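Local coordinates for protein GEO10716p1 (Drosophila melanogaster, PDB 7BTG) that probably removes phosphate from phosphorylated arginine residues, as an arginine phosphatase of the low molecular weight protein tyrosine phosphatase family, at residues A[19-22]-A[23-27]; A[136-139]-A[140-144]; A[55-59]-A[60-64]. The protein carries 1 engineered substitution. One frame throughout, in Å; residues are numbered along the deposited sequence.

Overall arrangement
The three contacts are local ones, on helices 13-27, 51-58 and 133-154, that touch one another. Along the chain, interaction 1 (helix 13-27, the crossover between strands 2-7 and 34-39) comes first, interaction 3 (the end of helix 51-58 and the loop after it) second, and interaction 2 (the long helix 133-154) last. Their centres lie about 12 to 14 Å apart, and each touches the other two: Ile20 packs on Tyr139 and Ile142, Leu62 on Ile20 and His23, and Leu56 on Tyr139. Residues distant in sequence thus pack together, with helix 133-154 against both helix 13-27 and the end of helix 51-58.

Interaction 1 (A[19-22]-A[23-27]); sequences AILK and HLVVK. With PO4 (phosphate ion), chain C.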
# COMPACT_ATOMS: atom_id res chain seq x y z
N ALA A 19 5.33 -3.24 -4.67
CA ALA A 19 6.53 -3.92 -5.14
C ALA A 19 7.27 -4.61 -4.00
O ALA A 19 7.80 -5.71 -4.17
CB ALA A 19 7.44 -2.91 -5.84
N ILE A 20 7.31 -3.96 -2.82
CA ILE A 20 7.97 -4.52 -1.65
C ILE A 20 7.33 -5.83 -1.23
O ILE A 20 8.02 -6.84 -1.01
CB ILE A 20 7.95 -3.50 -0.49
CG1 ILE A 20 9.11 -2.52 -0.64
CG2 ILE A 20 7.97 -4.22 0.86
CD1 ILE A 20 9.01 -1.33 0.29
N LEU A 21 6.01 -5.84 -1.09
CA LEU A 21 5.32 -7.04 -0.66
C LEU A 21 5.40 -8.12 -1.73
O LEU A 21 5.49 -9.31 -1.42
CB LEU A 21 3.86 -6.73 -0.34
CG LEU A 21 3.11 -7.98 0.14
CD1 LEU A 21 3.84 -8.50 1.38
CD2 LEU A 21 1.64 -7.71 0.43
N LYS A 22 5.36 -7.71 -3.00
CA LYS A 22 5.57 -8.66 -4.09
C LYS A 22 6.91 -9.37 -3.95
O LYS A 22 7.00 -10.59 -4.16
CB LYS A 22 5.47 -7.95 -5.44
CG LYS A 22 4.11 -8.08 -6.09
CD LYS A 22 3.95 -7.14 -7.29
CE LYS A 22 2.58 -7.36 -7.94
NZ LYS A 22 2.47 -6.63 -9.23
N HIS A 23 7.97 -8.63 -3.59
CA HIS A 23 9.28 -9.23 -3.38
C HIS A 23 9.26 -10.17 -2.19
O HIS A 23 9.71 -11.32 -2.28
CB HIS A 23 10.34 -8.15 -3.19
CG HIS A 23 11.73 -8.69 -3.05
ND1 HIS A 23 12.29 -9.58 -3.95
CD2 HIS A 23 12.69 -8.47 -2.11
CE1 HIS A 23 13.52 -9.88 -3.57
NE2 HIS A 23 13.79 -9.22 -2.46
N LEU A 24 8.72 -9.72 -1.06
CA LEU A 24 8.68 -10.55 0.14
C LEU A 24 8.03 -11.90 -0.14
O LEU A 24 8.54 -12.94 0.30
CB LEU A 24 7.96 -9.82 1.27
CG LEU A 24 8.74 -8.67 1.90
CD1 LEU A 24 7.87 -7.96 2.93
CD2 LEU A 24 10.06 -9.14 2.55
N VAL A 25 6.91 -11.92 -0.88
CA VAL A 25 6.20 -13.19 -1.05
C VAL A 25 6.94 -14.14 -1.97
O VAL A 25 6.72 -15.35 -1.89
CB VAL A 25 4.76 -13.04 -1.56
CG1 VAL A 25 4.03 -11.90 -0.87
CG2 VAL A 25 4.73 -12.92 -3.07
N VAL A 26 7.81 -13.64 -2.85
CA VAL A 26 8.63 -14.56 -3.62
C VAL A 26 9.83 -15.02 -2.79
O VAL A 26 10.16 -16.21 -2.77
CB VAL A 26 9.04 -13.95 -4.98
CG1 VAL A 26 7.84 -13.35 -5.67
CG2 VAL A 26 10.16 -12.93 -4.86
N LYS A 27 10.47 -14.10 -2.06
CA LYS A 27 11.59 -14.47 -1.20
C LYS A 27 11.13 -15.38 -0.08
O LYS A 27 11.93 -16.14 0.48
CB LYS A 27 12.25 -13.21 -0.62
CG LYS A 27 13.67 -13.42 -0.08
CD LYS A 27 14.03 -12.39 1.02
CE LYS A 27 13.26 -12.64 2.34
NZ LYS A 27 13.62 -13.95 3.02
P PO4 C . 0.56 -4.06 -11.73
O1 PO4 C . 0.70 -5.56 -11.69
O2 PO4 C . 1.85 -3.38 -11.29
O3 PO4 C . 0.28 -3.64 -13.15
O4 PO4 C . -0.64 -3.66 -10.89
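Leu21 turns CG away from its own amide nitrogen (chi1 -179°), and this carries CD1 to within 4.1 Å of Val25 CG1, one helical turn on. Val25 has CG1 anti to its carbonyl carbon (chi1 -43°), which places that methyl beside the Leu21 side chain, the two crossing obliquely. The same CG1 sits only 3.0 Å from Leu21 O, a tight approach to an oxygen that also accepts the amide of Val25, N to O 3.0 Å. An alanine in place of Val25 lacks both methyls and would probably leave Leu21 CD1 without this neighbour, opening a gap beside Trp33, which both side chains touch. One residue back along the helix, Ile20 CG2 meets Leu24 CD1 at 4.3 Å, and Leu24 N binds Ile20 O in the carbonyl plane with an N-H...O angle of 167°. These turns belong to helix 13-27 of a beta-alpha-beta crossover between strands 2-7 and 34-39: Leu21 leans on Val35 of the second strand, whereas Ile20 and Leu24 face helix 133-154. Val26 N reaches Lys22 O only weakly, at 3.4 Å. Lys22, extended beyond CG, forms a salt bridge with Glu18, and its NZ makes a weak hydrogen bond of 3.2 Å to O1 of a phosphate ion, probably from the crystallisation liquor, which His66 also binds.

Interaction 2 (A[136-139]-A[140-144]); sequences NAAY and LQILE
Tyr139 and Leu143 lie side by side, one turn apart, with Tyr139 CE1 3.9 Å from Leu143 CD2. Both side chains have CG anti to the backbone N (chi1 174° and 180°), a shared setting that sends the phenol and the isobutyl group the same way. In the main chain, the i to i+4 bonds are regular. Asn136 O accepts Leu140 N, Ala138 O accepts Ile142 N and Tyr139 O accepts Leu143 N. The amide of Gln141 points almost straight at Ala137 O, N to O 2.9 Å with an N-H...O angle of 176°. Gln141 OE1 also comes to 3.4 Å from Ala137 O, but these are two acceptors and no bond joins them. The side-chain amide is held from its other end: NE2 donates to the carbonyl oxygens of Asp120 and Ile122, which probably fixes the turn of the amide. Gln141 O in turn receives a hydrogen bond from Ser145 OG. Glu144 OE2 forms salt bridges with Arg148 and Arg117. Ile142 presses CG1 to 3.1 Å from Ala138 O, an oxygen that also accepts the Ile142 amide N-H, and Ile142 CD1 touches Ala138 CB at 4.3 Å. Within the fold, this part of helix 133-154 rests on helix 13-27 through Tyr139, Ile142 and Leu143, all in contact with Ile20, while Asn136 and Tyr139 meet Leu56 of helix 51-58 and the Tyr139 ring stacks with that of His60.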
# COMPACT_ATOMS: atom_id res chain seq x y z
N ASN A 136 12.59 7.80 1.79
CA ASN A 136 13.38 6.85 2.56
C ASN A 136 12.66 6.45 3.83
O ASN A 136 12.58 5.26 4.15
CB ASN A 136 14.76 7.44 2.88
CG ASN A 136 15.65 7.53 1.66
OD1 ASN A 136 15.62 6.64 0.80
ND2 ASN A 136 16.42 8.59 1.56
N ALA A 137 12.12 7.42 4.56
CA ALA A 137 11.29 7.10 5.72
C ALA A 137 10.11 6.20 5.32
O ALA A 137 9.82 5.21 6.00
CB ALA A 137 10.79 8.38 6.38
N ALA A 138 9.43 6.54 4.22
CA ALA A 138 8.27 5.76 3.82
C ALA A 138 8.67 4.33 3.46
O ALA A 138 7.96 3.37 3.80
CB ALA A 138 7.55 6.42 2.64
N TYR A 139 9.79 4.18 2.75
CA TYR A 139 10.24 2.85 2.39
C TYR A 139 10.46 2.00 3.64
O TYR A 139 10.03 0.84 3.69
CB TYR A 139 11.51 2.94 1.56
CG TYR A 139 12.12 1.58 1.28
CD1 TYR A 139 13.02 1.00 2.17
CD2 TYR A 139 11.80 0.88 0.13
CE1 TYR A 139 13.57 -0.23 1.92
CE2 TYR A 139 12.34 -0.36 -0.12
CZ TYR A 139 13.22 -0.90 0.78
OH TYR A 139 13.78 -2.14 0.55
N LEU A 140 11.11 2.57 4.65
CA LEU A 140 11.41 1.83 5.87
C LEU A 140 10.13 1.50 6.64
O LEU A 140 9.96 0.35 7.08
CB LEU A 140 12.38 2.62 6.76
CG LEU A 140 13.81 2.84 6.20
CD1 LEU A 140 14.54 3.97 6.94
CD2 LEU A 140 14.66 1.55 6.23
N GLN A 141 9.23 2.48 6.80
CA GLN A 141 7.94 2.20 7.42
C GLN A 141 7.17 1.13 6.67
O GLN A 141 6.53 0.27 7.28
CB GLN A 141 7.09 3.47 7.50
CG GLN A 141 7.28 4.36 8.70
CD GLN A 141 6.66 5.75 8.46
OE1 GLN A 141 6.93 6.39 7.46
NE2 GLN A 141 5.82 6.20 9.39
N ILE A 142 7.20 1.18 5.34
CA ILE A 142 6.44 0.22 4.56
C ILE A 142 7.06 -1.17 4.68
O ILE A 142 6.36 -2.18 4.81
CB ILE A 142 6.33 0.67 3.09
CG1 ILE A 142 5.42 1.90 2.95
CG2 ILE A 142 5.78 -0.43 2.24
CD1 ILE A 142 5.61 2.67 1.63
N LEU A 143 8.39 -1.24 4.66
CA LEU A 143 9.08 -2.52 4.77
C LEU A 143 8.79 -3.19 6.11
O LEU A 143 8.37 -4.35 6.16
CB LEU A 143 10.58 -2.32 4.57
CG LEU A 143 11.44 -3.57 4.65
CD1 LEU A 143 10.89 -4.65 3.73
CD2 LEU A 143 12.85 -3.20 4.27
N GLU A 144 8.98 -2.47 7.22
CA GLU A 144 8.69 -3.08 8.51
C GLU A 144 7.23 -3.47 8.61
O GLU A 144 6.91 -4.58 9.07
CB GLU A 144 9.07 -2.17 9.68
CG GLU A 144 8.84 -2.84 11.04
CD GLU A 144 9.24 -1.97 12.23
OE1 GLU A 144 9.88 -0.92 12.01
OE2 GLU A 144 8.93 -2.35 13.39

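Interaction 3 (A[55-59]-A[60-64]); sequences QLLKQ and HGLKT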
# COMPACT_ATOMS: atom_id res chain seq x y z
N GLN A 55 13.55 4.84 -8.56
CA GLN A 55 14.98 4.80 -8.32
C GLN A 55 15.29 4.13 -6.99
O GLN A 55 16.04 3.15 -6.94
CB GLN A 55 15.57 6.21 -8.37
CG GLN A 55 15.80 6.70 -9.79
CD GLN A 55 16.45 5.63 -10.68
OE1 GLN A 55 17.66 5.42 -10.62
NE2 GLN A 55 15.63 4.95 -11.50
N LEU A 56 14.70 4.63 -5.91
CA LEU A 56 14.89 4.01 -4.61
C LEU A 56 14.56 2.52 -4.66
O LEU A 56 15.27 1.70 -4.06
CB LEU A 56 14.04 4.73 -3.57
CG LEU A 56 14.05 4.19 -2.15
CD1 LEU A 56 15.47 4.12 -1.63
CD2 LEU A 56 13.21 5.10 -1.28
N LEU A 57 13.53 2.14 -5.40
CA LEU A 57 13.20 0.73 -5.55
C LEU A 57 14.30 -0.04 -6.27
O LEU A 57 14.76 -1.08 -5.79
CB LEU A 57 11.87 0.58 -6.27
CG LEU A 57 10.66 0.88 -5.40
CD1 LEU A 57 9.41 0.96 -6.26
CD2 LEU A 57 10.51 -0.18 -4.32
N LYS A 58 14.73 0.45 -7.45
CA LYS A 58 15.83 -0.19 -8.17
C LYS A 58 17.07 -0.32 -7.29
O LYS A 58 17.71 -1.37 -7.26
CB LYS A 58 16.17 0.60 -9.44
CG LYS A 58 17.65 0.48 -9.85
CD LYS A 58 17.97 1.23 -11.13
CE LYS A 58 17.81 0.34 -12.36
NZ LYS A 58 18.18 1.08 -13.60
N GLN A 59 17.41 0.74 -6.57
CA GLN A 59 18.50 0.67 -5.61
C GLN A 59 18.33 -0.45 -4.58
O GLN A 59 19.31 -0.80 -3.91
CB GLN A 59 18.62 2.05 -4.96
CG GLN A 59 19.30 2.12 -3.62
CD GLN A 59 19.27 3.51 -3.07
OE1 GLN A 59 19.26 4.49 -3.83
NE2 GLN A 59 19.22 3.63 -1.75
N HIS A 60 17.14 -1.05 -4.47
CA HIS A 60 16.92 -2.20 -3.61
C HIS A 60 16.57 -3.46 -4.40
O HIS A 60 16.01 -4.40 -3.83
CB HIS A 60 15.83 -1.91 -2.58
CG HIS A 60 16.30 -1.06 -1.44
ND1 HIS A 60 16.85 -1.59 -0.30
CD2 HIS A 60 16.33 0.28 -1.28
CE1 HIS A 60 17.17 -0.61 0.53
NE2 HIS A 60 16.86 0.54 -0.04
N GLY A 61 16.87 -3.48 -5.69
CA GLY A 61 16.63 -4.64 -6.51
C GLY A 61 15.20 -4.81 -6.96
O GLY A 61 14.87 -5.85 -7.54
N LEU A 62 14.35 -3.83 -6.71
CA LEU A 62 12.94 -3.90 -7.04
C LEU A 62 12.63 -2.97 -8.20
O LEU A 62 13.30 -1.95 -8.40
CB LEU A 62 12.08 -3.50 -5.85
CG LEU A 62 12.36 -4.38 -4.65
CD1 LEU A 62 11.46 -3.95 -3.50
CD2 LEU A 62 12.11 -5.82 -5.08
N LYS A 63 11.59 -3.30 -8.95
CA LYS A 63 11.12 -2.43 -10.01
C LYS A 63 9.60 -2.49 -10.04
O LYS A 63 8.99 -3.47 -9.60
CB LYS A 63 11.72 -2.83 -11.37
CG LYS A 63 11.11 -4.07 -11.98
N THR A 64 8.99 -1.42 -10.54
CA THR A 64 7.55 -1.36 -10.67
C THR A 64 7.17 -0.85 -12.05
O THR A 64 7.79 0.08 -12.58
CB THR A 64 6.90 -0.49 -9.61
OG1 THR A 64 5.56 -0.22 -10.01
CG2 THR A 64 7.66 0.82 -9.46
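A Schellman motif ends helix 51-58, with Gly61 as its C-prime residue. Leu62 N returns to Leu57 O at 2.9 Å, and Gly61 N binds Lys58 O at 2.8 Å, closing the type I turn from Lys58 to Gly61. Leu57 O also takes His60 N at 2.7 Å, the two donors arriving from opposite faces of the carbonyl plane and well out of it. The positive phi of Gly61 (79°) favours glycine and lets the chain turn back. Leu57 then meets the returning chain: its CG lies opposite the carbonyl carbon (chi1 -76°), which turns CD2 to 4.0 Å from Leu62 CD1 and CD1 to 3.6 Å from Thr64 CG2. The His60 ring runs alongside Leu56, with His60 CD2 at 4.0 Å from Leu56 CD1, while Leu56 O lies at the ring edge, in plane, 3.3 Å from His60 CD2. Thr64 OG1 is hydrogen-bonded to His66 N, and the Thr64 side chain lies about 5 Å from a bound phosphate ion, probably from the crystallisation liquor. Gripped by two amides, Leu57 O probably holds the turn firmly, while the apolar contacts of Leu57 fasten the outgoing chain to the last turn of the helix.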